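Local coordinates for fatty acid-binding protein homolog (Ascaris suum, PDB 6I8X), which binds fatty acids inside a beta-barrel and may sequester potentially toxic fatty acids and their peroxidation products or help maintain the eggshell's lipid layer, at residues Trp78-Glu83 with Phe98-Pro103. Residues are numbered along the deposited sequence; the frame is centred on the assembly and turned at random.
Sequences WALGEE and FDLKDP
An aromatic stack between W78 and F98 and one backbone hydrogen bond from G81 join the end of strand 72-78 and the turn that follows to the end of strand 93-100, in the ten-stranded antiparallel beta-barrel of the fatty acid-binding protein family. Residues 79-83 link strand 72-78 to strand 84-87, the two outermost strands of the sheet, at the gap between the fourth and fifth strands that is a hallmark of this fold. The six-membered ring of W78 and the F98 ring stack face to face in an offset (parallel-displaced) pair, centroids 4.1 Å apart and planes 19° from parallel. F98 CD2 sits over the centre of the indole, and F98 CB lies over the same face, 3.5 Å from W78 CZ3. The indole reaches this position with CG between the backbone N and carbonyl carbon (chi1 56°); its ring also meets those of Y62 and F84. Both stacked residues are buried and touch M64 of strand 62-68; neither lines the vaccenic acid pocket. L80 extends the apolar contact along the strand: CD2 packs against the F98-D99 peptide and F98 CB, while CD1 touches L100 CG at 3.8 Å. A79-E82 form a type II turn, with G81 at the positive-phi position. D99 lies beside G81; its OD1 accepts a bent hydrogen bond from L100 N, on the anti side and tilted out of the carboxylate plane, and pairs with K7 NZ in a salt bridge. A water bridges the segments, accepting from F98 N and donating to E82 O and to A79 O, which also takes the turn bond from E82 N. F98 O receives a nearly straight bond from G81 N in the carbonyl plane (2.8 Å, 175° at the hydrogen), and L80 CA makes a CA-H...O contact with that same oxygen at 3.4 Å.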
loop_
_atom_site.group_PDB
_atom_site.type_symbol
_atom_site.label_atom_id
_atom_site.label_comp_id
_atom_site.label_asym_id
_atom_site.label_seq_id
_atom_site.Cartn_x
_atom_site.Cartn_y
_atom_site.Cartn_z
ATOM N N TRP A 78 10.581 -0.030 8.336
ATOM C CA TRP A 78 11.047 0.209 6.974
ATOM C C TRP A 78 11.438 1.692 6.733
ATOM O O TRP A 78 11.019 2.579 7.474
ATOM C CB TRP A 78 10.066 -0.314 5.920
ATOM C CG TRP A 78 8.673 0.231 6.059
ATOM C CD1 TRP A 78 7.616 -0.379 6.667
ATOM C CD2 TRP A 78 8.176 1.480 5.545
ATOM N NE1 TRP A 78 6.499 0.409 6.572
ATOM C CE2 TRP A 78 6.821 1.574 5.922
ATOM C CE3 TRP A 78 8.756 2.542 4.820
ATOM C CZ2 TRP A 78 6.030 2.691 5.617
ATOM C CZ3 TRP A 78 7.990 3.667 4.552
ATOM C CH2 TRP A 78 6.634 3.729 4.930
ATOM N N ALA A 79 12.263 1.934 5.720
ATOM C CA ALA A 79 12.683 3.273 5.352
ATOM C C ALA A 79 12.273 3.532 3.906
ATOM O O ALA A 79 12.193 2.589 3.106
ATOM C CB ALA A 79 14.201 3.400 5.499
ATOM N N LEU A 80 12.009 4.800 3.561
ATOM C CA LEU A 80 11.681 5.180 2.180
ATOM C C LEU A 80 12.915 4.955 1.260
ATOM O O LEU A 80 14.048 5.316 1.622
ATOM C CB LEU A 80 11.158 6.631 2.119
ATOM C CG LEU A 80 9.767 6.874 2.780
ATOM C CD1 LEU A 80 9.493 8.361 2.977
ATOM C CD2 LEU A 80 8.633 6.251 1.972
ATOM N N GLY A 81 12.688 4.249 0.148
ATOM C CA GLY A 81 13.711 3.879 -0.830
ATOM C C GLY A 81 14.501 2.635 -0.466
ATOM O O GLY A 81 15.409 2.244 -1.202
ATOM N N GLU A 82 14.186 1.987 0.665
ATOM C CA GLU A 82 14.907 0.779 1.085
ATOM C C GLU A 82 14.031 -0.483 0.984
ATOM O O GLU A 82 13.052 -0.651 1.720
ATOM C CB GLU A 82 15.486 0.971 2.491
ATOM C CG GLU A 82 16.334 -0.191 2.974
ATOM C CD GLU A 82 16.519 -0.195 4.472
ATOM O OE1 GLU A 82 17.454 0.479 4.953
ATOM O OE2 GLU A 82 15.716 -0.855 5.169
ATOM N N GLU A 83 14.395 -1.370 0.054
ATOM C CA GLU A 83 13.705 -2.633 -0.212
ATOM C C GLU A 83 13.839 -3.600 0.969
ATOM O O GLU A 83 14.916 -3.712 1.557
ATOM C CB GLU A 83 14.274 -3.274 -1.497
ATOM C CG GLU A 83 13.495 -4.484 -1.984
ATOM C CD GLU A 83 14.036 -5.138 -3.242
ATOM O OE1 GLU A 83 15.043 -5.875 -3.144
ATOM O OE2 GLU A 83 13.422 -4.956 -4.318
ATOM N N PHE A 98 8.732 1.133 -0.181
ATOM C CA PHE A 98 7.939 2.354 -0.118
ATOM C C PHE A 98 8.898 3.455 -0.518
ATOM O O PHE A 98 10.084 3.393 -0.185
ATOM C CB PHE A 98 7.417 2.633 1.284
ATOM C CG PHE A 98 6.342 1.681 1.739
ATOM C CD1 PHE A 98 5.000 1.954 1.497
ATOM C CD2 PHE A 98 6.665 0.532 2.450
ATOM C CE1 PHE A 98 4.005 1.088 1.951
ATOM C CE2 PHE A 98 5.659 -0.332 2.913
ATOM C CZ PHE A 98 4.341 -0.046 2.662
ATOM N N ASP A 99 8.406 4.452 -1.252
ATOM C CA ASP A 99 9.214 5.580 -1.697
ATOM C C ASP A 99 8.339 6.785 -1.956
ATOM O O ASP A 99 7.124 6.659 -2.024
ATOM C CB ASP A 99 10.014 5.201 -2.951
ATOM C CG ASP A 99 11.386 5.863 -3.076
ATOM O OD1 ASP A 99 11.662 6.843 -2.314
ATOM O OD2 ASP A 99 12.163 5.438 -3.954
ATOM N N LEU A 100 8.952 7.961 -2.066
ATOM C CA LEU A 100 8.273 9.225 -2.354
ATOM C C LEU A 100 8.619 9.651 -3.753
ATOM O O LEU A 100 9.798 9.740 -4.079
ATOM C CB LEU A 100 8.738 10.344 -1.392
ATOM C CG LEU A 100 8.168 10.378 0.029
ATOM C CD1 LEU A 100 8.656 11.638 0.757
ATOM C CD2 LEU A 100 6.633 10.372 0.032
ATOM N N LYS A 101 7.611 9.912 -4.585
ATOM C CA LYS A 101 7.834 10.422 -5.949
ATOM C C LYS A 101 7.963 11.947 -5.868
ATOM O O LYS A 101 8.595 12.555 -6.712
ATOM C CB LYS A 101 6.682 10.031 -6.891
ATOM C CG LYS A 101 6.941 8.775 -7.695
ATOM C CD LYS A 101 6.295 8.873 -9.068
ATOM C CE LYS A 101 7.149 8.251 -10.144
ATOM N NZ LYS A 101 6.716 8.681 -11.502
ATOM N N ASP A 102 7.334 12.548 -4.851
ATOM C CA ASP A 102 7.313 13.984 -4.528
ATOM C C ASP A 102 6.604 14.071 -3.163
ATOM O O ASP A 102 6.133 13.032 -2.712
ATOM C CB ASP A 102 6.590 14.823 -5.629
ATOM C CG ASP A 102 5.165 14.405 -5.959
ATOM O OD1 ASP A 102 4.299 14.459 -5.051
ATOM O OD2 ASP A 102 4.911 14.049 -7.130
ATOM N N PRO A 103 6.499 15.239 -2.483
ATOM C CA PRO A 103 5.849 15.258 -1.150
ATOM C C PRO A 103 4.362 14.876 -1.085
ATOM O O PRO A 103 3.841 14.624 0.007
ATOM C CB PRO A 103 6.057 16.698 -0.670
ATOM C CG PRO A 103 6.353 17.494 -1.907
ATOM C CD PRO A 103 7.069 16.563 -2.824
HETATM O O HOH W 1 10.568 0.477 1.889
#